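Local structure of aryl acylamidase (bacterium CSBL00001, 4YJI) at residues F87-G92 and V112-P117; S445-L450 and S481-Y486; I25-V30 and A61-R66. The protein binds N-(4-hydroxyphenyl)acetamide in a pocket and, as a member of the amidase signature family, probably hydrolyses aryl acylamides. The protein carries 1 engineered substitution. All coordinates share one frame; numbering follows the deposited sequence.

Interaction 1 of 3, residues F87-G92 and V112-P117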
loop_
_atom_site.group_PDB
_atom_site.type_symbol
_atom_site.label_atom_id
_atom_site.label_comp_id
_atom_site.label_asym_id
_atom_site.label_seq_id
_atom_site.Cartn_x
_atom_site.Cartn_y
_atom_site.Cartn_z
ATOM N N PHE A 87 0.831 12.488 -4.029
ATOM C CA PHE A 87 0.982 13.540 -3.021
ATOM C C PHE A 87 2.358 13.446 -2.357
ATOM O O PHE A 87 2.509 13.729 -1.172
ATOM C CB PHE A 87 -0.130 13.472 -1.975
ATOM C CG PHE A 87 -1.505 13.738 -2.539
ATOM C CD1 PHE A 87 -1.885 15.025 -2.890
ATOM C CD2 PHE A 87 -2.401 12.699 -2.730
ATOM C CE1 PHE A 87 -3.149 15.276 -3.417
ATOM C CE2 PHE A 87 -3.667 12.940 -3.261
ATOM C CZ PHE A 87 -4.038 14.231 -3.602
ATOM N N ALA A 88 3.348 13.034 -3.139
ATOM C CA ALA A 88 4.730 12.979 -2.689
ATOM C C ALA A 88 5.212 14.353 -2.264
ATOM O O ALA A 88 5.034 15.329 -2.997
ATOM C CB ALA A 88 5.633 12.429 -3.797
ATOM N N ALA A 89 5.822 14.436 -1.087
ATOM C CA ALA A 89 6.502 15.668 -0.707
ATOM C C ALA A 89 7.897 15.339 -0.195
ATOM O O ALA A 89 8.063 14.673 0.831
ATOM C CB ALA A 89 5.705 16.432 0.338
ATOM N N LYS A 90 8.896 15.780 -0.948
ATOM C CA LYS A 90 10.290 15.732 -0.512
ATOM C C LYS A 90 10.989 16.888 -1.213
ATOM O O LYS A 90 10.878 17.020 -2.430
ATOM C CB LYS A 90 10.934 14.384 -0.854
ATOM C CG LYS A 90 12.347 14.200 -0.280
ATOM C CD LYS A 90 12.873 12.802 -0.530
ATOM C CE LYS A 90 14.073 12.496 0.365
ATOM N NZ LYS A 90 15.157 13.519 0.259
ATOM N N PRO A 91 11.682 17.752 -0.449
ATOM C CA PRO A 91 12.267 18.967 -1.045
ATOM C C PRO A 91 13.094 18.676 -2.294
ATOM O O PRO A 91 13.943 17.779 -2.283
ATOM C CB PRO A 91 13.149 19.514 0.083
ATOM C CG PRO A 91 12.444 19.070 1.326
ATOM C CD PRO A 91 11.927 17.674 1.000
ATOM N N GLY A 92 12.802 19.387 -3.378
ATOM C CA GLY A 92 13.523 19.198 -4.621
ATOM C C GLY A 92 13.035 18.058 -5.496
ATOM O O GLY A 92 13.464 17.938 -6.639
ATOM N N VAL A 112 9.144 20.693 3.423
ATOM C CA VAL A 112 7.853 20.000 3.344
ATOM C C VAL A 112 8.076 18.524 3.032
ATOM O O VAL A 112 8.624 18.192 1.986
ATOM C CB VAL A 112 6.934 20.618 2.263
ATOM C CG1 VAL A 112 5.552 19.960 2.291
ATOM C CG2 VAL A 112 6.811 22.129 2.458
ATOM N N TRP A 113 7.650 17.645 3.941
ATOM C CA TRP A 113 7.953 16.218 3.833
ATOM C C TRP A 113 6.739 15.301 3.953
ATOM O O TRP A 113 5.896 15.517 4.816
ATOM C CB TRP A 113 8.937 15.817 4.925
ATOM C CG TRP A 113 10.304 16.356 4.754
ATOM C CD1 TRP A 113 10.735 17.627 5.035
ATOM C CD2 TRP A 113 11.442 15.639 4.280
ATOM N NE1 TRP A 113 12.080 17.738 4.753
ATOM C CE2 TRP A 113 12.537 16.531 4.294
ATOM C CE3 TRP A 113 11.647 14.322 3.845
ATOM C CZ2 TRP A 113 13.815 16.148 3.889
ATOM C CZ3 TRP A 113 12.910 13.946 3.453
ATOM C CH2 TRP A 113 13.981 14.860 3.469
ATOM N N SER A 114 6.668 14.273 3.102
ATOM C CA SER A 114 5.793 13.125 3.361
ATOM C C SER A 114 6.415 12.286 4.475
ATOM O O SER A 114 7.616 12.362 4.711
ATOM C CB SER A 114 5.598 12.265 2.104
ATOM O OG SER A 114 5.171 13.014 0.995
ATOM N N THR A 115 5.606 11.480 5.156
ATOM C CA THR A 115 6.092 10.732 6.325
ATOM C C THR A 115 7.132 9.664 5.979
ATOM O O THR A 115 8.167 9.564 6.643
ATOM C CB THR A 115 4.923 10.057 7.072
ATOM O OG1 THR A 115 4.020 11.066 7.536
ATOM C CG2 THR A 115 5.438 9.238 8.272
ATOM N N TYR A 116 6.862 8.867 4.949
ATOM C CA TYR A 116 7.758 7.768 4.613
ATOM C C TYR A 116 9.188 8.274 4.315
ATOM O O TYR A 116 10.119 7.805 4.941
ATOM C CB TYR A 116 7.209 6.947 3.441
ATOM C CG TYR A 116 7.985 5.669 3.160
ATOM C CD1 TYR A 116 7.730 4.511 3.882
ATOM C CD2 TYR A 116 8.967 5.628 2.171
ATOM C CE1 TYR A 116 8.421 3.335 3.625
ATOM C CE2 TYR A 116 9.676 4.449 1.908
ATOM C CZ TYR A 116 9.395 3.314 2.644
ATOM O OH TYR A 116 10.080 2.148 2.396
ATOM N N PRO A 117 9.358 9.238 3.387
ATOM C CA PRO A 117 10.751 9.633 3.129
ATOM C C PRO A 117 11.423 10.296 4.344
ATOM O O PRO A 117 12.610 10.054 4.583
ATOM C CB PRO A 117 10.629 10.621 1.959
ATOM C CG PRO A 117 9.203 11.113 2.014
ATOM C CD PRO A 117 8.420 9.914 2.469
#
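A89 and S114 hold each other by two hydrogen bonds where the loop after strand 80-84 of this amidase-family fold passes the start of helix 115-122. A89 N donates to S114 OG at 2.6 Å, and S114 N returns a bond to A89 O at 2.7 Å. The second is the straighter, 167° at the hydrogen, against 145° for the first. A89 O also receives the CA-H of W113, with 3.4 Å between A89 O and W113 CA. Over one face of the indole lies the ring of P91, whose CD makes a CH-pi contact 3.8 Å from the centroid of the W113 five-membered ring. K90 crosses obliquely by the six-membered ring, K90 CE lying 3.6 Å from W113 CZ3.

S114 sits at the N-cap position, yet its OG makes no capping bond; with OG opposite its own carbonyl carbon (chi1 -53°), the hydroxyl reaches the A89 amide. The first helical amides, T115 N and Y116 N, are instead taken by the carboxylate of E224. At the start of segment 87-92, the side chain of F87 lies about 4 Å from the bound N-(4-hydroxyphenyl)acetamide. Past the indole, K90 NZ ends in a salt bridge with E55 OE2.

Interaction 2 of 3, residues S445-L450 and S481-Y486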
loop_
_atom_site.group_PDB
_atom_site.type_symbol
_atom_site.label_atom_id
_atom_site.label_comp_id
_atom_site.label_asym_id
_atom_site.label_seq_id
_atom_site.Cartn_x
_atom_site.Cartn_y
_atom_site.Cartn_z
ATOM N N SER A 445 -2.237 -7.471 4.132
ATOM C CA SER A 445 -2.428 -8.505 3.123
ATOM C C SER A 445 -1.257 -9.484 3.150
ATOM O O SER A 445 -0.085 -9.091 2.995
ATOM C CB SER A 445 -2.590 -7.907 1.730
ATOM O OG SER A 445 -2.836 -8.953 0.791
ATOM N N VAL A 446 -1.589 -10.751 3.365
ATOM C CA VAL A 446 -0.618 -11.842 3.433
ATOM C C VAL A 446 -0.752 -12.745 2.203
ATOM O O VAL A 446 -1.860 -13.116 1.832
ATOM C CB VAL A 446 -0.819 -12.683 4.699
ATOM C CG1 VAL A 446 0.066 -13.877 4.662
ATOM C CG2 VAL A 446 -0.545 -11.862 5.954
ATOM N N PRO A 447 0.372 -13.065 1.545
ATOM C CA PRO A 447 0.289 -13.924 0.356
ATOM C C PRO A 447 -0.300 -15.280 0.708
ATOM O O PRO A 447 0.209 -15.935 1.617
ATOM C CB PRO A 447 1.745 -14.034 -0.094
ATOM C CG PRO A 447 2.371 -12.731 0.396
ATOM C CD PRO A 447 1.715 -12.483 1.720
ATOM N N ALA A 448 -1.373 -15.673 0.023
ATOM C CA ALA A 448 -2.086 -16.910 0.345
ATOM C C ALA A 448 -1.779 -18.027 -0.640
ATOM O O ALA A 448 -2.186 -19.170 -0.427
ATOM C CB ALA A 448 -3.590 -16.659 0.382
ATOM N N GLY A 449 -1.084 -17.698 -1.722
ATOM C CA GLY A 449 -0.734 -18.695 -2.719
ATOM C C GLY A 449 -0.950 -18.225 -4.141
ATOM O O GLY A 449 -1.135 -17.035 -4.395
ATOM N N LEU A 450 -0.914 -19.168 -5.083
ATOM C CA LEU A 450 -1.067 -18.839 -6.491
ATOM C C LEU A 450 -2.305 -19.488 -7.080
ATOM O O LEU A 450 -2.648 -20.614 -6.732
ATOM C CB LEU A 450 0.151 -19.285 -7.295
ATOM C CG LEU A 450 1.511 -18.732 -6.888
ATOM C CD1 LEU A 450 2.571 -19.241 -7.854
ATOM C CD2 LEU A 450 1.488 -17.207 -6.864
ATOM N N SER A 481 2.870 -21.363 6.468
ATOM C CA SER A 481 2.439 -21.362 5.075
ATOM C C SER A 481 3.267 -20.387 4.251
ATOM O O SER A 481 2.750 -19.364 3.780
ATOM C CB SER A 481 0.944 -21.012 4.988
ATOM O OG SER A 481 0.471 -21.067 3.653
ATOM N N PRO A 482 4.568 -20.685 4.083
ATOM C CA PRO A 482 5.475 -19.721 3.449
ATOM C C PRO A 482 5.106 -19.394 2.012
ATOM O O PRO A 482 4.484 -20.213 1.321
ATOM C CB PRO A 482 6.847 -20.413 3.518
ATOM C CG PRO A 482 6.559 -21.852 3.767
ATOM C CD PRO A 482 5.276 -21.894 4.543
ATOM N N TRP A 483 5.475 -18.193 1.573
ATOM C CA TRP A 483 5.198 -17.769 0.214
ATOM C C TRP A 483 6.479 -17.424 -0.537
ATOM O O TRP A 483 6.439 -17.068 -1.701
ATOM C CB TRP A 483 4.263 -16.557 0.209
ATOM C CG TRP A 483 4.807 -15.344 0.917
ATOM C CD1 TRP A 483 5.716 -14.433 0.431
ATOM C CD2 TRP A 483 4.436 -14.890 2.217
ATOM N NE1 TRP A 483 5.936 -13.446 1.372
ATOM C CE2 TRP A 483 5.166 -13.710 2.478
ATOM C CE3 TRP A 483 3.556 -15.372 3.195
ATOM C CZ2 TRP A 483 5.046 -13.009 3.674
ATOM C CZ3 TRP A 483 3.438 -14.674 4.387
ATOM C CH2 TRP A 483 4.175 -13.498 4.611
ATOM N N SER A 484 7.613 -17.523 0.142
ATOM C CA SER A 484 8.867 -17.068 -0.447
ATOM C C SER A 484 9.266 -17.922 -1.656
ATOM O O SER A 484 9.944 -17.445 -2.566
ATOM C CB SER A 484 9.979 -17.072 0.602
ATOM O OG SER A 484 10.211 -18.389 1.051
ATOM N N GLN A 485 8.839 -19.184 -1.667
ATOM C CA GLN A 485 9.193 -20.065 -2.772
ATOM C C GLN A 485 8.619 -19.549 -4.094
ATOM O O GLN A 485 9.224 -19.748 -5.152
ATOM C CB GLN A 485 8.721 -21.503 -2.497
ATOM C CG GLN A 485 7.205 -21.702 -2.523
ATOM C CD GLN A 485 6.550 -21.454 -1.177
ATOM O OE1 GLN A 485 7.184 -20.965 -0.235
ATOM N NE2 GLN A 485 5.269 -21.814 -1.071
ATOM N N TYR A 486 7.479 -18.854 -4.038
ATOM C CA TYR A 486 6.852 -18.348 -5.259
ATOM C C TYR A 486 7.662 -17.229 -5.925
ATOM O O TYR A 486 7.445 -16.939 -7.103
ATOM C CB TYR A 486 5.434 -17.840 -4.990
ATOM C CG TYR A 486 4.515 -18.826 -4.309
ATOM C CD1 TYR A 486 4.328 -20.110 -4.815
ATOM C CD2 TYR A 486 3.821 -18.467 -3.166
ATOM C CE1 TYR A 486 3.473 -21.017 -4.181
ATOM C CE2 TYR A 486 2.969 -19.358 -2.527
ATOM C CZ TYR A 486 2.803 -20.631 -3.038
ATOM O OH TYR A 486 1.960 -21.508 -2.391
HETATM O O HOH W 1 1.103 -18.625 1.627
HETATM O O HOH W 2 0.770 -20.833 0.101
HETATM O O HOH W 3 -0.427 -21.770 -4.396
#
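Y486 OH meets two waters that carry it to the backbone of strand 443-451, an inner strand of the large mixed sheet. Water 3 accepts from L450 N at 2.7 Å and is itself 3.1 Å from Y486 OH; water 2 lies at the edge of the ring, in its plane, 2.8 Å from the same hydroxyl, and reaches A448 O by a weak bond. G449 CA approaches the hydroxyl end of the ring obliquely, 3.8 Å from Y486 CE2. One face of the phenol takes L450 CG in a CH-pi contact, 4.0 Å from the ring centroid, while the opposite face carries Q485 NE2, whose amide donates to P482 O.

The second aromatic contact is W483 on P447. The proline lies over one face of the indole: P447 CG is 3.5 Å from the centroid of the five-membered ring and only 7° off its normal. V446 CG1 reaches W483 CZ3 at 3.5 Å from an oblique direction. W483 CG takes the crowded position between backbone N and carbonyl carbon (chi1 60°), which brings the indole against P447; NE1 is engaged by R229 O. Water 1 adds a polar bridge, donating to both P447 O and S481 O.

No direct hydrogen bond joins the two segments. The turn after helix 467-480 is therefore held to the strand by carbon-to-ring packing, with water mediating the polar links.

Interaction 3 of 3, residues I25-V30 and A61-R66; sequences ISPREV and AALERR
E64, on helix 53-68, reaches across to the start of helix 27-45 with an extended side chain, CG being anti to the backbone N (chi1 179°). Its CB lies 4.2 Å from P27 CD, and CG passes S26 OG at 3.7 Å. Beyond CD the carboxylate divides. E64 OE1 accepts from S26 OG at 2.6 Å, met on its anti side but 31° out of the carboxylate plane. E64 OE2 takes R28 NE at 3.1 Å in a salt bridge, nearly straight at 162°. E64 OE2 lies close to the guanidinium plane, whereas NE approaches it from above the carboxylate plane, as fits the large angle between the two groups. A61 CB sits over one face of that guanidinium, 3.7 Å from R28 NH2.

S26 OG does double duty, accepting from R28 N while donating to E64. With S26 N bonded to E29 OE2 at 2.8 Å, S26 and E29 form a capping box at the N-terminus of helix 27-45. Beside the polar groups, P27 CG packs on L63 CG at 3.8 Å.

With an alanine here in place of E64, R28 would probably lose its salt-bridge partner and turn more freely, and S26 OG would lose the acceptor of its proton. The carboxylate thus ties a capped helix start to a second helix, and R28 and the S26 hydroxyl probably stabilise its negative charge, the like charge of E29 not being in contact.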
loop_
_atom_site.group_PDB
_atom_site.type_symbol
_atom_site.label_atom_id
_atom_site.label_comp_id
_atom_site.label_asym_id
_atom_site.label_seq_id
_atom_site.Cartn_x
_atom_site.Cartn_y
_atom_site.Cartn_z
ATOM N N ILE A 25 29.758 -4.719 3.566
ATOM C CA ILE A 25 29.492 -4.002 2.328
ATOM C C ILE A 25 29.305 -2.517 2.658
ATOM O O ILE A 25 28.725 -2.169 3.690
ATOM C CB ILE A 25 28.244 -4.562 1.595
ATOM C CG1 ILE A 25 28.126 -3.945 0.203
ATOM C CG2 ILE A 25 26.967 -4.327 2.408
ATOM C CD1 ILE A 25 27.022 -4.548 -0.660
ATOM N N SER A 26 29.829 -1.650 1.798
ATOM C CA SER A 26 29.634 -0.211 1.951
ATOM C C SER A 26 28.261 0.223 1.456
ATOM O O SER A 26 27.761 -0.329 0.486
ATOM C CB SER A 26 30.701 0.556 1.171
ATOM O OG SER A 26 30.414 1.947 1.173
ATOM N N PRO A 27 27.665 1.246 2.101
ATOM C CA PRO A 27 26.450 1.896 1.589
ATOM C C PRO A 27 26.619 2.305 0.124
ATOM O O PRO A 27 25.664 2.252 -0.641
ATOM C CB PRO A 27 26.304 3.135 2.481
ATOM C CG PRO A 27 27.009 2.798 3.721
ATOM C CD PRO A 27 28.110 1.831 3.377
ATOM N N ARG A 28 27.832 2.703 -0.256
ATOM C CA ARG A 28 28.125 3.026 -1.653
ATOM C C ARG A 28 27.808 1.877 -2.604
ATOM O O ARG A 28 27.242 2.091 -3.682
ATOM C CB ARG A 28 29.593 3.395 -1.822
ATOM C CG ARG A 28 30.027 4.675 -1.143
ATOM C CD ARG A 28 31.402 5.013 -1.692
ATOM N NE ARG A 28 32.087 6.099 -0.999
ATOM C CZ ARG A 28 32.093 7.356 -1.425
ATOM N NH1 ARG A 28 31.408 7.688 -2.521
ATOM N NH2 ARG A 28 32.778 8.283 -0.760
ATOM N N GLU A 29 28.196 0.664 -2.210
ATOM C CA GLU A 29 27.988 -0.509 -3.051
ATOM C C GLU A 29 26.512 -0.907 -3.054
ATOM O O GLU A 29 25.987 -1.361 -4.071
ATOM C CB GLU A 29 28.837 -1.716 -2.593
ATOM C CG GLU A 29 30.260 -1.433 -2.137
ATOM C CD GLU A 29 30.862 -2.622 -1.370
ATOM O OE1 GLU A 29 30.658 -3.775 -1.820
ATOM O OE2 GLU A 29 31.516 -2.412 -0.323
ATOM N N VAL A 30 25.849 -0.758 -1.910
ATOM C CA VAL A 30 24.414 -1.008 -1.860
ATOM C C VAL A 30 23.708 -0.134 -2.895
ATOM O O VAL A 30 22.882 -0.619 -3.672
ATOM C CB VAL A 30 23.826 -0.742 -0.458
ATOM C CG1 VAL A 30 22.301 -0.834 -0.502
ATOM C CG2 VAL A 30 24.402 -1.743 0.545
ATOM N N ALA A 61 27.748 8.186 0.719
ATOM C CA ALA A 61 29.095 8.646 1.072
ATOM C C ALA A 61 29.147 9.110 2.518
ATOM O O ALA A 61 30.080 8.779 3.255
ATOM C CB ALA A 61 29.545 9.773 0.134
ATOM N N ALA A 62 28.139 9.877 2.927
ATOM C CA ALA A 62 28.068 10.387 4.288
ATOM C C ALA A 62 27.825 9.260 5.297
ATOM O O ALA A 62 28.420 9.240 6.368
ATOM C CB ALA A 62 26.976 11.448 4.393
ATOM N N LEU A 63 26.941 8.328 4.955
ATOM C CA LEU A 63 26.684 7.182 5.833
ATOM C C LEU A 63 27.950 6.346 5.998
ATOM O O LEU A 63 28.301 5.914 7.111
ATOM C CB LEU A 63 25.551 6.328 5.267
ATOM C CG LEU A 63 25.167 5.103 6.097
ATOM C CD1 LEU A 63 24.844 5.509 7.529
ATOM C CD2 LEU A 63 23.987 4.390 5.447
ATOM N N GLU A 64 28.648 6.125 4.886
ATOM C CA GLU A 64 29.889 5.364 4.931
ATOM C C GLU A 64 30.898 6.011 5.884
ATOM O O GLU A 64 31.531 5.320 6.688
ATOM C CB GLU A 64 30.495 5.235 3.539
ATOM C CG GLU A 64 31.807 4.475 3.520
ATOM C CD GLU A 64 32.502 4.563 2.183
ATOM O OE1 GLU A 64 32.485 3.554 1.442
ATOM O OE2 GLU A 64 33.069 5.642 1.879
ATOM N N ARG A 65 31.026 7.333 5.813
ATOM C CA ARG A 65 31.970 8.040 6.687
ATOM C C ARG A 65 31.618 7.829 8.153
ATOM O O ARG A 65 32.492 7.560 8.978
ATOM C CB ARG A 65 32.005 9.538 6.372
ATOM C CG ARG A 65 33.144 10.271 7.101
ATOM C CD ARG A 65 32.945 11.793 7.151
ATOM N NE ARG A 65 31.713 12.156 7.840
ATOM C CZ ARG A 65 31.566 12.135 9.161
ATOM N NH1 ARG A 65 32.585 11.783 9.934
ATOM N NH2 ARG A 65 30.403 12.464 9.711
ATOM N N ARG A 66 30.335 7.945 8.476
ATOM C CA ARG A 66 29.891 7.773 9.848
ATOM C C ARG A 66 30.154 6.359 10.357
ATOM O O ARG A 66 30.544 6.170 11.512
ATOM C CB ARG A 66 28.403 8.116 9.983
ATOM C CG ARG A 66 28.136 9.620 10.067
ATOM C CD ARG A 66 26.686 9.918 10.400
ATOM N NE ARG A 66 25.825 9.861 9.225
ATOM C CZ ARG A 66 24.720 9.123 9.128
ATOM N NH1 ARG A 66 24.326 8.360 10.147
ATOM N NH2 ARG A 66 23.997 9.156 8.010
#

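Along the chain the contacts come in series: interaction 3 closes first, then interaction 1, then interaction 2. Interactions 1 and 3 are the nearer pair, their centres 23 Å apart, and helix 53-68 links them: it carries segment 61-66, and its E55 pairs with K90 of interaction 1. Interaction 2 belongs to the large mixed sheet, through strand 443-451; its centre is 32 Å from that of interaction 1, on the opposite side of the chain's centre, and 33 Å from that of interaction 3. None touches another. They therefore fasten separate places: a peripheral helix pair, a loop reaching the ligand pocket, and a turn packed on the sheet.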